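Side-chain contacts in possible adhesin (Caldicellulosiruptor kronotskyensis, PDB 4WA0), which probably mediates attachment of this extremely thermophilic bacterium to cellulose, as a tapirin adhesin whose magnesium-binding, C-terminal beta-helix domain is the part described here: residues Tyr10-Lys15 / Phe321-Thr326; Asn75-Glu80 / Thr93-Lys98; Val117-Asp122 / Val132-Ser137; Pro257-Tyr262 / Ala278-Pro283. All coordinates share one frame; numbering follows the deposited sequence. Where two conformers were deposited one is given.

Contact 1: residues Tyr10-Lys15 / Phe321-Thr326; sequences YAIFSK and FNINAT
I12 and S14 meet F321 and I323 in a buried, largely apolar contact between two faces of a beta-helix, made by side chains pointing inward and without a hydrogen bond from one segment to the other. Strand 10-14 runs between strands 30-33 and 313-316, whereas strand 320-325 runs between 17-19 and 299-302. The first strand of the domain is thus built into its late coils, and residues more than 300 positions apart become neighbours in one core.

The two isoleucines reach toward each other tip to tip, with CD1 of I12 4.1 Å from CD1 of I323. Each has an extended outer chain that carries its terminal methyl inward; in I12 chi2 is 170°. The shorter branch of I12 does a different job: its CG2 lies at the edge of the F321 ring, near the ring plane, 4.4 Å from CE2. L18 touches both I12 and F321, and I300 and I314 also pack on the phenylalanine.

S14 completes the contact from the next inward-facing position of its strand. Its hydroxyl is bonded to the carbonyl of G16, so what it offers F321 is van der Waals contact. With OG anti to the backbone N (chi1 -177°), the oxygen rests obliquely against the base of the aromatic side chain, S14 OG lying 3.3 Å from F321 CB.

Contact 2: residues Asn75-Glu80 / Thr93-Lys98; sequences NIIYVE and TNIDAK
N75 faces K98 at a corner of the chain, and two different parts of the asparagine are used. Its backbone O lies 3.4 Å from K98 CB. The side chain sets off away from the other segment, but with CG anti to the backbone N (chi1 -172°) the amide is brought within range of the lysine, which it crosses obliquely. N75 OD1 and K98 NZ are 4.0 Å apart, and a water joins them: it donates to N75 OD1 at 2.7 Å and accepts from K98 NZ at 2.8 Å. The two polar ends have further partners, since N75 ND2 is bonded to OD1 of N49 and K98 NZ to OG1 of T1, which brings the N terminus of the chain to this corner.

Beyond the corner, strand 76-79 belongs to one face of the beta-helix and strand 93-97 to another. After its own turn at K98, the second segment continues as strand 99-102, which lies beside 76-79 one coil further on.

I77 is the next residue to look inward. Its CG1 branch runs out straight (chi2 -176°) and sets CD1 against two apolar partners, 3.7 Å from I95 CG2 and 3.7 Å from A97 CB. The small A97 also admits the stem of the branch, with its CB 3.8 Å from I77 CG1. On the far strand I95 packs in addition on I58, Y114 and F116.

Contact 3: residues Val117-Asp122 / Val132-Ser137; sequences VQLFSD and VNMEVS
V117 and S137 lie closest in this contact, where two corners of the beta-helix come together. The serine hydroxyl rests against the valine, S137 OG being 3.3 Å from V117 CA and 3.5 Å from V117 CG2. With chi1 73°, OG lies between its own backbone N and carbonyl carbon. Next to it, V136 CG1 approaches the backbone O of V117 at 4.0 Å.

Strands 119-121 and 132-136 lie on different faces of the beta-helix, and in its interior L119 meets selenomethionine M134, the two side chains crossing at about a right angle. Their approach, L119 CD1 to M134 SE at 3.9 Å, is somewhat doubtful because L119 was modelled in two conformers. M134 stays extended as far as its selenium (chi2 172°), and this carries the heavy atom into the core.

The second shell sets these groups in place. L119 also packs on M106 and I142, F116 packs on M134, and V117 is held by backbone hydrogen bonds to A97 and L139 in adjoining coils. No hydrogen bond runs between the two segments, so their mutual attraction probably rests mainly on van der Waals contact, with the alignment supplied by bonds between successive coils.

Contact 4: residues Pro257-Tyr262 / Ala278-Pro283; sequences PQIVIY and ARLGSP
R279, in the last turn of helix 269-280, meets I259 of strand 258-263 with the aliphatic part of its side chain. Both R279 CB and R279 CG lie 3.8 Å from I259 CD1, the two side chains crossing at a slant. Bends at chi2 and chi3, each 60°, then lead the arginine off toward the magnesium site. There its NH1 forms a salt bridge with OD2 of D239, and its NE is bonded to OG of S248.

L280 follows and touches both P257, just before the strand, and I259 within it. Its CD1 lies 4.2 Å from P257 CG, while its CG is 4.4 Å from I259 CD1; A250 and L290 pack on the same leucine. The helix ends at L280; G281, the next residue, leaves helical geometry with positive phi (72°).

This is a helix seated on a strand near one end of the beta-helix. The same helix provides E275 to the magnesium ion, which is also bound by D239, V241, S243 and L246. R279 therefore has a double character: its hydrocarbon stem belongs to the apolar seam, and its guanidinium is a second-shell partner of the metal. Sharing D239 between two cations probably offsets the carboxylate's negative charge and steadies its orientation.

From the N terminus, the chain first enters contact 1, which closes only when strand 320-325 returns; all the other contacts lie within that long loop. Contact 2 closes a short loop within one coil, from one face to another, and contact 3 repeats the manoeuvre further along the beta-helix. These two follow in series yet touch, K98 O lying 2.9 Å from Q118 N in a probable hydrogen bond, with centres about 9 Å apart. Contact 4 comes later still and joins a strand to the helix beside the magnesium ion, its centre about 45 Å from that of contact 3. None cross: two face-to-face links within single coils and one helix-to-strand link are enclosed by the joining of first and late strands.

Contact 1: residues Tyr10-Lys15 / Phe321-Thr326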
loop_
_atom_site.group_PDB
_atom_site.type_symbol
_atom_site.label_atom_id
_atom_site.label_comp_id
_atom_site.label_asym_id
_atom_site.label_seq_id
_atom_site.Cartn_x
_atom_site.Cartn_y
_atom_site.Cartn_z
ATOM N N TYR A 10 -6.710 -4.847 9.064
ATOM C CA TYR A 10 -5.544 -4.617 8.276
ATOM C C TYR A 10 -4.619 -5.811 8.321
ATOM O O TYR A 10 -4.375 -6.354 9.397
ATOM C CB TYR A 10 -4.798 -3.338 8.745
ATOM C CG TYR A 10 -5.532 -2.115 8.233
ATOM C CD1 TYR A 10 -6.596 -1.613 8.939
ATOM C CD2 TYR A 10 -5.207 -1.513 7.033
ATOM C CE1 TYR A 10 -7.307 -0.534 8.480
ATOM C CE2 TYR A 10 -5.909 -0.407 6.567
ATOM C CZ TYR A 10 -6.976 0.055 7.311
ATOM O OH TYR A 10 -7.767 1.116 6.910
ATOM N N ALA A 11 -4.106 -6.188 7.169
ATOM C CA ALA A 11 -3.038 -7.174 7.105
ATOM C C ALA A 11 -1.794 -6.602 7.807
ATOM O O ALA A 11 -1.063 -7.300 8.583
ATOM C CB ALA A 11 -2.716 -7.509 5.712
ATOM N N ILE A 12 -1.522 -5.328 7.491
ATOM C CA ILE A 12 -0.407 -4.600 8.105
ATOM C C ILE A 12 -0.939 -3.198 8.471
ATOM O O ILE A 12 -1.375 -2.439 7.588
ATOM C CB ILE A 12 0.809 -4.478 7.188
ATOM C CG1 ILE A 12 1.331 -5.831 6.731
ATOM C CG2 ILE A 12 1.931 -3.722 7.880
ATOM C CD1 ILE A 12 2.353 -5.739 5.670
ATOM N N PHE A 13 -0.914 -2.879 9.761
ATOM C CA PHE A 13 -1.293 -1.556 10.244
ATOM C C PHE A 13 -0.083 -0.921 10.936
ATOM O O PHE A 13 0.490 -1.496 11.865
ATOM C CB PHE A 13 -2.478 -1.662 11.176
ATOM C CG PHE A 13 -2.919 -0.339 11.707
ATOM C CD1 PHE A 13 -2.238 0.262 12.788
ATOM C CD2 PHE A 13 -4.008 0.302 11.135
ATOM C CE1 PHE A 13 -2.647 1.524 13.199
ATOM C CE2 PHE A 13 -4.403 1.550 11.556
ATOM C CZ PHE A 13 -3.726 2.141 12.596
ATOM N N SER A 14 0.335 0.259 10.522
ATOM C CA SER A 14 1.423 0.964 11.169
ATOM C C SER A 14 0.975 2.354 11.601
ATOM O O SER A 14 0.614 3.208 10.764
ATOM C CB SER A 14 2.579 1.081 10.182
ATOM O OG SER A 14 3.739 1.704 10.750
ATOM N N LYS A 15 1.072 2.619 12.895
ATOM C CA LYS A 15 0.664 3.954 13.447
ATOM C C LYS A 15 1.468 5.057 12.788
ATOM O O LYS A 15 0.888 6.087 12.419
ATOM C CB LYS A 15 0.715 4.025 14.962
ATOM C CG LYS A 15 0.490 5.452 15.569
ATOM C CD LYS A 15 0.597 5.372 17.108
ATOM C CE LYS A 15 1.617 6.371 17.672
ATOM N NZ LYS A 15 2.222 5.882 18.971
ATOM N N PHE A 321 7.980 1.937 12.087
ATOM C CA PHE A 321 7.894 0.505 12.017
ATOM C C PHE A 321 8.688 -0.030 10.820
ATOM O O PHE A 321 8.474 0.447 9.711
ATOM C CB PHE A 321 6.451 0.118 11.866
ATOM C CG PHE A 321 6.214 -1.345 11.831
ATOM C CD1 PHE A 321 6.841 -2.167 12.746
ATOM C CD2 PHE A 321 5.324 -1.890 10.993
ATOM C CE1 PHE A 321 6.622 -3.525 12.736
ATOM C CE2 PHE A 321 5.056 -3.235 10.979
ATOM C CZ PHE A 321 5.754 -4.075 11.827
ATOM N N ASN A 322 9.577 -0.985 11.054
ATOM C CA ASN A 322 10.295 -1.694 9.998
ATOM C C ASN A 322 9.975 -3.146 10.117
ATOM O O ASN A 322 9.967 -3.699 11.306
ATOM C CB ASN A 322 11.822 -1.510 10.169
ATOM C CG ASN A 322 12.235 -0.027 10.134
ATOM O OD1 ASN A 322 12.358 0.544 9.119
ATOM N ND2 ASN A 322 12.231 0.607 11.302
ATOM N N ILE A 323 9.706 -3.775 8.981
ATOM C CA ILE A 323 9.613 -5.240 8.881
ATOM C C ILE A 323 10.950 -5.666 8.323
ATOM O O ILE A 323 11.310 -5.245 7.211
ATOM C CB ILE A 323 8.455 -5.687 7.936
ATOM C CG1 ILE A 323 7.121 -5.180 8.481
ATOM C CG2 ILE A 323 8.457 -7.242 7.837
ATOM C CD1 ILE A 323 6.031 -5.487 7.469
ATOM N N ASN A 324 11.714 -6.441 9.117
ATOM C CA ASN A 324 13.100 -6.748 8.716
ATOM C C ASN A 324 13.290 -8.248 8.558
ATOM O O ASN A 324 12.611 -9.025 9.228
ATOM C CB ASN A 324 14.128 -6.223 9.729
ATOM C CG ASN A 324 14.208 -4.697 9.767
ATOM O OD1 ASN A 324 13.792 -4.015 8.834
ATOM N ND2 ASN A 324 14.591 -4.162 10.928
ATOM N N ALA A 325 14.210 -8.624 7.687
ATOM C CA ALA A 325 14.568 -10.052 7.437
ATOM C C ALA A 325 16.037 -10.059 7.443
ATOM O O ALA A 325 16.674 -9.526 6.529
ATOM C CB ALA A 325 14.051 -10.561 6.081
ATOM N N THR A 326 16.613 -10.668 8.472
ATOM C CA THR A 326 18.038 -10.578 8.699
ATOM C C THR A 326 18.855 -11.804 8.298
ATOM O O THR A 326 20.076 -11.692 8.213
ATOM C CB THR A 326 18.322 -10.244 10.176
ATOM O OG1 THR A 326 17.502 -11.072 11.021
ATOM C CG2 THR A 326 18.052 -8.735 10.452
#

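Contact 2: residues Asn75-Glu80 / Thr93-Lys98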
loop_
_atom_site.group_PDB
_atom_site.type_symbol
_atom_site.label_atom_id
_atom_site.label_comp_id
_atom_site.label_asym_id
_atom_site.label_seq_id
_atom_site.Cartn_x
_atom_site.Cartn_y
_atom_site.Cartn_z
ATOM N N ASN A 75 -9.793 -1.535 -3.977
ATOM C CA ASN A 75 -10.508 -0.340 -3.695
ATOM C C ASN A 75 -9.552 0.865 -3.830
ATOM O O ASN A 75 -9.278 1.270 -4.940
ATOM C CB ASN A 75 -11.294 -0.444 -2.360
ATOM C CG ASN A 75 -12.176 0.728 -2.181
ATOM O OD1 ASN A 75 -12.804 1.161 -3.160
ATOM N ND2 ASN A 75 -12.249 1.277 -0.990
ATOM N N ILE A 76 -9.025 1.398 -2.732
ATOM C CA ILE A 76 -8.371 2.689 -2.736
ATOM C C ILE A 76 -6.874 2.639 -2.403
ATOM O O ILE A 76 -6.482 1.966 -1.487
ATOM C CB ILE A 76 -9.075 3.652 -1.741
ATOM C CG1 ILE A 76 -10.508 3.967 -2.226
ATOM C CG2 ILE A 76 -8.235 4.901 -1.496
ATOM C CD1 ILE A 76 -11.448 4.623 -1.227
ATOM N N ILE A 77 -6.064 3.346 -3.185
ATOM C CA ILE A 77 -4.703 3.755 -2.809
ATOM C C ILE A 77 -4.873 5.245 -2.384
ATOM O O ILE A 77 -5.249 6.098 -3.224
ATOM C CB ILE A 77 -3.704 3.617 -3.985
ATOM C CG1 ILE A 77 -3.561 2.133 -4.415
ATOM C CG2 ILE A 77 -2.330 4.161 -3.592
ATOM C CD1 ILE A 77 -2.566 1.863 -5.464
ATOM N N TYR A 78 -4.473 5.551 -1.169
ATOM C CA TYR A 78 -4.515 6.903 -0.680
ATOM C C TYR A 78 -3.151 7.327 -0.298
ATOM O O TYR A 78 -2.525 6.671 0.483
ATOM C CB TYR A 78 -5.487 7.015 0.480
ATOM C CG TYR A 78 -5.534 8.372 1.170
ATOM C CD1 TYR A 78 -4.527 8.788 1.999
ATOM C CD2 TYR A 78 -6.643 9.196 1.054
ATOM C CE1 TYR A 78 -4.586 10.014 2.701
ATOM C CE2 TYR A 78 -6.687 10.437 1.703
ATOM C CZ TYR A 78 -5.642 10.840 2.490
ATOM O OH TYR A 78 -5.632 12.004 3.215
ATOM N N VAL A 79 -2.699 8.440 -0.845
ATOM C CA VAL A 79 -1.374 8.999 -0.492
ATOM C C VAL A 79 -1.573 10.450 -0.117
ATOM O O VAL A 79 -1.943 11.283 -0.957
ATOM C CB VAL A 79 -0.395 8.871 -1.649
ATOM C CG1 VAL A 79 1.002 9.388 -1.265
ATOM C CG2 VAL A 79 -0.289 7.408 -2.108
ATOM N N GLU A 80 -1.312 10.792 1.144
ATOM C CA GLU A 80 -1.502 12.185 1.563
ATOM C C GLU A 80 -0.539 13.179 0.872
ATOM O O GLU A 80 -0.928 14.322 0.528
ATOM C CB GLU A 80 -1.390 12.253 3.101
ATOM C CG GLU A 80 -1.586 13.655 3.677
ATOM C CD GLU A 80 -1.149 13.802 5.137
ATOM O OE1 GLU A 80 -1.793 13.230 6.011
ATOM O OE2 GLU A 80 -0.174 14.563 5.426
ATOM N N THR A 93 7.361 -1.956 -12.051
ATOM C CA THR A 93 6.406 -1.648 -10.974
ATOM C C THR A 93 5.026 -1.607 -11.557
ATOM O O THR A 93 4.659 -0.674 -12.270
ATOM C CB THR A 93 6.748 -0.337 -10.263
ATOM O OG1 THR A 93 7.944 -0.541 -9.527
ATOM C CG2 THR A 93 5.684 0.045 -9.203
ATOM N N ASN A 94 4.255 -2.656 -11.335
ATOM C CA ASN A 94 2.909 -2.713 -11.877
ATOM C C ASN A 94 1.881 -2.444 -10.784
ATOM O O ASN A 94 1.997 -3.030 -9.694
ATOM C CB ASN A 94 2.667 -4.072 -12.415
ATOM C CG ASN A 94 3.729 -4.423 -13.453
ATOM O OD1 ASN A 94 3.883 -3.708 -14.417
ATOM N ND2 ASN A 94 4.499 -5.474 -13.206
ATOM N N ILE A 95 0.949 -1.561 -11.044
ATOM C CA ILE A 95 -0.021 -1.131 -10.021
ATOM C C ILE A 95 -1.355 -1.149 -10.691
ATOM O O ILE A 95 -1.517 -0.474 -11.691
ATOM C CB ILE A 95 0.223 0.242 -9.434
ATOM C CG1 ILE A 95 1.658 0.393 -8.891
ATOM C CG2 ILE A 95 -0.768 0.511 -8.362
ATOM C CD1 ILE A 95 1.963 1.710 -8.251
ATOM N N ASP A 96 -2.327 -1.840 -10.122
ATOM C CA ASP A 96 -3.666 -1.884 -10.684
ATOM C C ASP A 96 -4.632 -1.618 -9.549
ATOM O O ASP A 96 -4.730 -2.497 -8.652
ATOM C CB ASP A 96 -3.874 -3.270 -11.292
ATOM C CG ASP A 96 -5.159 -3.392 -12.041
ATOM O OD1 ASP A 96 -6.182 -2.953 -11.489
ATOM O OD2 ASP A 96 -5.163 -4.017 -13.156
ATOM N N ALA A 97 -5.233 -0.406 -9.519
ATOM C CA ALA A 97 -6.113 0.072 -8.459
ATOM C C ALA A 97 -7.421 0.569 -8.993
ATOM O O ALA A 97 -7.469 1.159 -10.055
ATOM C CB ALA A 97 -5.481 1.172 -7.596
ATOM N N LYS A 98 -8.505 0.398 -8.237
ATOM C CA LYS A 98 -9.752 1.003 -8.648
ATOM C C LYS A 98 -9.634 2.528 -8.493
ATOM O O LYS A 98 -9.961 3.256 -9.411
ATOM C CB LYS A 98 -10.937 0.457 -7.822
ATOM C CG LYS A 98 -12.283 1.037 -8.170
ATOM C CD LYS A 98 -13.348 0.265 -7.408
ATOM C CE LYS A 98 -14.644 1.032 -7.349
ATOM N NZ LYS A 98 -14.540 2.311 -6.589
HETATM O O HOH W 1 -13.170 3.541 -4.479
#

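Contact 3: residues Val117-Asp122 / Val132-Ser137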
loop_
_atom_site.group_PDB
_atom_site.type_symbol
_atom_site.label_atom_id
_atom_site.label_comp_id
_atom_site.label_asym_id
_atom_site.label_seq_id
_atom_site.Cartn_x
_atom_site.Cartn_y
_atom_site.Cartn_z
ATOM N N VAL A 117 -8.850 2.815 -12.459
ATOM C CA VAL A 117 -10.199 3.175 -12.875
ATOM C C VAL A 117 -10.437 4.656 -12.700
ATOM O O VAL A 117 -10.847 5.323 -13.687
ATOM C CB VAL A 117 -11.264 2.301 -12.185
ATOM C CG1 VAL A 117 -12.658 2.751 -12.580
ATOM C CG2 VAL A 117 -11.040 0.832 -12.430
ATOM N N GLN A 118 -10.180 5.209 -11.506
ATOM C CA GLN A 118 -10.296 6.634 -11.274
ATOM C C GLN A 118 -9.085 7.114 -10.536
ATOM O O GLN A 118 -8.599 6.465 -9.608
ATOM C CB GLN A 118 -11.594 7.052 -10.627
ATOM C CG GLN A 118 -11.983 6.305 -9.438
ATOM C CD GLN A 118 -13.324 6.723 -8.848
ATOM O OE1 GLN A 118 -14.161 7.403 -9.469
ATOM N NE2 GLN A 118 -13.559 6.260 -7.631
ATOM N N LEU A 119 -8.552 8.207 -11.035
ATOM C CA LEU A 119 -7.375 8.883 -10.489
ATOM C C LEU A 119 -7.733 10.306 -10.088
ATOM O O LEU A 119 -8.346 11.088 -10.852
ATOM C CB LEU A 119 -6.291 8.903 -11.580
ATOM C CG LEU A 119 -4.945 9.502 -11.199
ATOM C CD1 LEU A 119 -3.843 8.835 -11.959
ATOM C CD2 LEU A 119 -4.901 11.016 -11.377
ATOM N N PHE A 120 -7.274 10.698 -8.903
ATOM C CA PHE A 120 -7.453 12.076 -8.411
ATOM C C PHE A 120 -6.163 12.551 -7.889
ATOM O O PHE A 120 -5.614 11.889 -6.975
ATOM C CB PHE A 120 -8.471 12.103 -7.282
ATOM C CG PHE A 120 -9.847 11.722 -7.693
ATOM C CD1 PHE A 120 -10.253 10.404 -7.680
ATOM C CD2 PHE A 120 -10.744 12.692 -8.111
ATOM C CE1 PHE A 120 -11.513 10.062 -8.113
ATOM C CE2 PHE A 120 -12.008 12.345 -8.555
ATOM C CZ PHE A 120 -12.368 11.026 -8.577
ATOM N N SER A 121 -5.635 13.643 -8.443
ATOM C CA SER A 121 -4.408 14.229 -7.987
ATOM C C SER A 121 -4.658 15.684 -7.757
ATOM O O SER A 121 -5.281 16.373 -8.621
ATOM C CB SER A 121 -3.263 14.068 -8.973
ATOM O OG SER A 121 -2.244 15.027 -8.688
ATOM N N ASP A 122 -4.162 16.194 -6.640
ATOM C CA ASP A 122 -4.309 17.615 -6.291
ATOM C C ASP A 122 -3.152 18.450 -6.825
ATOM O O ASP A 122 -3.119 19.670 -6.635
ATOM C CB ASP A 122 -4.521 17.825 -4.773
ATOM C CG ASP A 122 -5.873 17.377 -4.300
ATOM O OD1 ASP A 122 -6.801 17.236 -5.153
ATOM O OD2 ASP A 122 -6.011 17.247 -3.042
ATOM N N VAL A 132 7.199 3.200 -18.930
ATOM C CA VAL A 132 6.293 3.727 -17.928
ATOM C C VAL A 132 4.929 3.960 -18.633
ATOM O O VAL A 132 4.779 4.962 -19.408
ATOM C CB VAL A 132 6.781 5.030 -17.356
ATOM C CG1 VAL A 132 5.815 5.482 -16.228
ATOM C CG2 VAL A 132 8.184 4.893 -16.801
ATOM N N ASN A 133 3.973 3.079 -18.419
ATOM C CA ASN A 133 2.710 3.089 -19.193
ATOM C C ASN A 133 1.535 3.136 -18.241
ATOM O O ASN A 133 1.363 2.216 -17.412
ATOM C CB ASN A 133 2.627 1.842 -20.025
ATOM C CG ASN A 133 3.669 1.808 -21.117
ATOM O OD1 ASN A 133 3.921 2.811 -21.744
ATOM N ND2 ASN A 133 4.377 0.691 -21.238
HETATM N N MSE A 134 0.791 4.228 -18.249
HETATM C CA MSE A 134 -0.451 4.349 -17.475
HETATM C C MSE A 134 -1.677 4.282 -18.259
HETATM O O MSE A 134 -1.763 4.850 -19.379
HETATM C CB MSE A 134 -0.367 5.692 -16.752
HETATM C CG MSE A 134 -1.493 5.823 -15.758
HETATM SE SE MSE A 134 -1.370 7.415 -14.585
HETATM C CE MSE A 134 -1.836 8.657 -15.924
ATOM N N GLU A 135 -2.689 3.636 -17.714
ATOM C CA GLU A 135 -4.027 3.597 -18.382
ATOM C C GLU A 135 -5.041 4.106 -17.385
ATOM O O GLU A 135 -4.981 3.701 -16.214
ATOM C CB GLU A 135 -4.467 2.194 -18.757
ATOM C CG GLU A 135 -3.489 1.577 -19.692
ATOM C CD GLU A 135 -3.853 0.231 -20.285
ATOM O OE1 GLU A 135 -4.857 -0.417 -19.898
ATOM O OE2 GLU A 135 -3.060 -0.145 -21.158
ATOM N N VAL A 136 -5.994 4.913 -17.845
ATOM C CA VAL A 136 -7.113 5.377 -17.023
ATOM C C VAL A 136 -8.373 4.851 -17.653
ATOM O O VAL A 136 -8.624 5.094 -18.844
ATOM C CB VAL A 136 -7.155 6.905 -16.909
ATOM C CG1 VAL A 136 -8.417 7.306 -16.154
ATOM C CG2 VAL A 136 -5.878 7.415 -16.244
ATOM N N SER A 137 -9.136 4.057 -16.897
ATOM C CA SER A 137 -10.288 3.411 -17.560
ATOM C C SER A 137 -11.562 4.231 -17.534
ATOM O O SER A 137 -12.378 4.075 -18.496
ATOM C CB SER A 137 -10.447 1.934 -17.085
ATOM O OG SER A 137 -10.922 1.837 -15.818
#

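Contact 4: residues Pro257-Tyr262 / Ala278-Pro283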
loop_
_atom_site.group_PDB
_atom_site.type_symbol
_atom_site.label_atom_id
_atom_site.label_comp_id
_atom_site.label_asym_id
_atom_site.label_seq_id
_atom_site.Cartn_x
_atom_site.Cartn_y
_atom_site.Cartn_z
ATOM N N PRO A 257 -5.481 -23.087 15.935
ATOM C CA PRO A 257 -5.661 -22.077 16.941
ATOM C C PRO A 257 -5.183 -20.712 16.496
ATOM O O PRO A 257 -4.458 -20.584 15.461
ATOM C CB PRO A 257 -4.797 -22.594 18.059
ATOM C CG PRO A 257 -3.713 -23.258 17.378
ATOM C CD PRO A 257 -4.323 -23.956 16.212
ATOM N N GLN A 258 -5.695 -19.708 17.170
ATOM C CA GLN A 258 -5.269 -18.348 16.944
ATOM C C GLN A 258 -4.391 -17.955 18.093
ATOM O O GLN A 258 -4.613 -18.374 19.243
ATOM C CB GLN A 258 -6.435 -17.394 16.931
ATOM C CG GLN A 258 -7.465 -17.715 15.894
ATOM C CD GLN A 258 -8.037 -16.502 15.273
ATOM O OE1 GLN A 258 -7.635 -15.370 15.588
ATOM N NE2 GLN A 258 -8.940 -16.722 14.284
ATOM N N ILE A 259 -3.435 -17.084 17.812
ATOM C CA ILE A 259 -2.658 -16.510 18.957
ATOM C C ILE A 259 -2.222 -15.078 18.635
ATOM O O ILE A 259 -1.938 -14.743 17.451
ATOM C CB ILE A 259 -1.513 -17.448 19.293
ATOM C CG1 ILE A 259 -0.767 -17.030 20.597
ATOM C CG2 ILE A 259 -0.552 -17.539 18.136
ATOM C CD1 ILE A 259 0.191 -18.092 21.068
ATOM N N VAL A 260 -2.288 -14.211 19.642
ATOM C CA VAL A 260 -1.696 -12.903 19.533
ATOM C C VAL A 260 -0.409 -12.875 20.371
ATOM O O VAL A 260 -0.418 -13.300 21.534
ATOM C CB VAL A 260 -2.681 -11.744 19.817
ATOM C CG1 VAL A 260 -3.253 -11.854 21.195
ATOM C CG2 VAL A 260 -2.043 -10.389 19.598
ATOM N N ILE A 261 0.656 -12.355 19.739
ATOM C CA ILE A 261 1.923 -12.087 20.418
ATOM C C ILE A 261 2.118 -10.600 20.554
ATOM O O ILE A 261 2.009 -9.898 19.565
ATOM C CB ILE A 261 3.067 -12.692 19.593
ATOM C CG1 ILE A 261 2.900 -14.199 19.368
ATOM C CG2 ILE A 261 4.437 -12.531 20.214
ATOM C CD1 ILE A 261 2.650 -15.087 20.569
ATOM N N TYR A 262 2.456 -10.152 21.770
ATOM C CA TYR A 262 2.666 -8.760 22.062
ATOM C C TYR A 262 4.152 -8.582 22.388
ATOM O O TYR A 262 4.683 -9.312 23.225
ATOM C CB TYR A 262 1.922 -8.357 23.288
ATOM C CG TYR A 262 0.393 -8.426 23.163
ATOM C CD1 TYR A 262 -0.278 -7.462 22.538
ATOM C CD2 TYR A 262 -0.319 -9.420 23.806
ATOM C CE1 TYR A 262 -1.690 -7.506 22.433
ATOM C CE2 TYR A 262 -1.718 -9.488 23.695
ATOM C CZ TYR A 262 -2.367 -8.497 23.043
ATOM O OH TYR A 262 -3.751 -8.493 22.942
ATOM N N ALA A 278 5.297 -22.185 24.365
ATOM C CA ALA A 278 4.932 -22.170 25.762
ATOM C C ALA A 278 3.445 -21.938 25.933
ATOM O O ALA A 278 2.816 -22.612 26.757
ATOM C CB ALA A 278 5.743 -21.119 26.542
ATOM N N ARG A 279 2.833 -21.017 25.171
ATOM C CA ARG A 279 1.412 -20.695 25.385
ATOM C C ARG A 279 0.523 -21.859 24.948
ATOM O O ARG A 279 -0.495 -22.135 25.596
ATOM C CB ARG A 279 0.993 -19.458 24.573
ATOM C CG ARG A 279 -0.482 -19.115 24.634
ATOM C CD ARG A 279 -0.996 -18.829 26.015
ATOM N NE ARG A 279 -0.305 -17.693 26.617
ATOM C CZ ARG A 279 -0.126 -17.511 27.914
ATOM N NH1 ARG A 279 0.531 -16.443 28.370
ATOM N NH2 ARG A 279 -0.519 -18.446 28.765
ATOM N N LEU A 280 0.881 -22.510 23.861
ATOM C CA LEU A 280 0.049 -23.571 23.266
ATOM C C LEU A 280 0.345 -24.918 23.870
ATOM O O LEU A 280 -0.452 -25.828 23.707
ATOM C CB LEU A 280 0.204 -23.668 21.746
ATOM C CG LEU A 280 -0.342 -22.445 21.005
ATOM C CD1 LEU A 280 -0.105 -22.678 19.520
ATOM C CD2 LEU A 280 -1.813 -22.221 21.352
ATOM N N GLY A 281 1.478 -25.016 24.568
ATOM C CA GLY A 281 1.926 -26.243 25.223
ATOM C C GLY A 281 2.398 -27.282 24.256
ATOM O O GLY A 281 2.184 -28.501 24.456
ATOM N N SER A 282 3.064 -26.836 23.209
ATOM C CA SER A 282 3.554 -27.754 22.209
ATOM C C SER A 282 4.667 -27.155 21.355
ATOM O O SER A 282 4.627 -25.984 21.092
ATOM C CB SER A 282 2.412 -28.160 21.290
ATOM O OG SER A 282 2.564 -29.529 20.975
ATOM N N PRO A 283 5.626 -27.980 20.889
ATOM C CA PRO A 283 6.657 -27.623 19.887
ATOM C C PRO A 283 6.134 -26.952 18.610
ATOM O O PRO A 283 5.158 -27.416 18.021
ATOM C CB PRO A 283 7.259 -28.987 19.491
ATOM C CG PRO A 283 6.998 -29.899 20.650
ATOM C CD PRO A 283 5.833 -29.338 21.442
#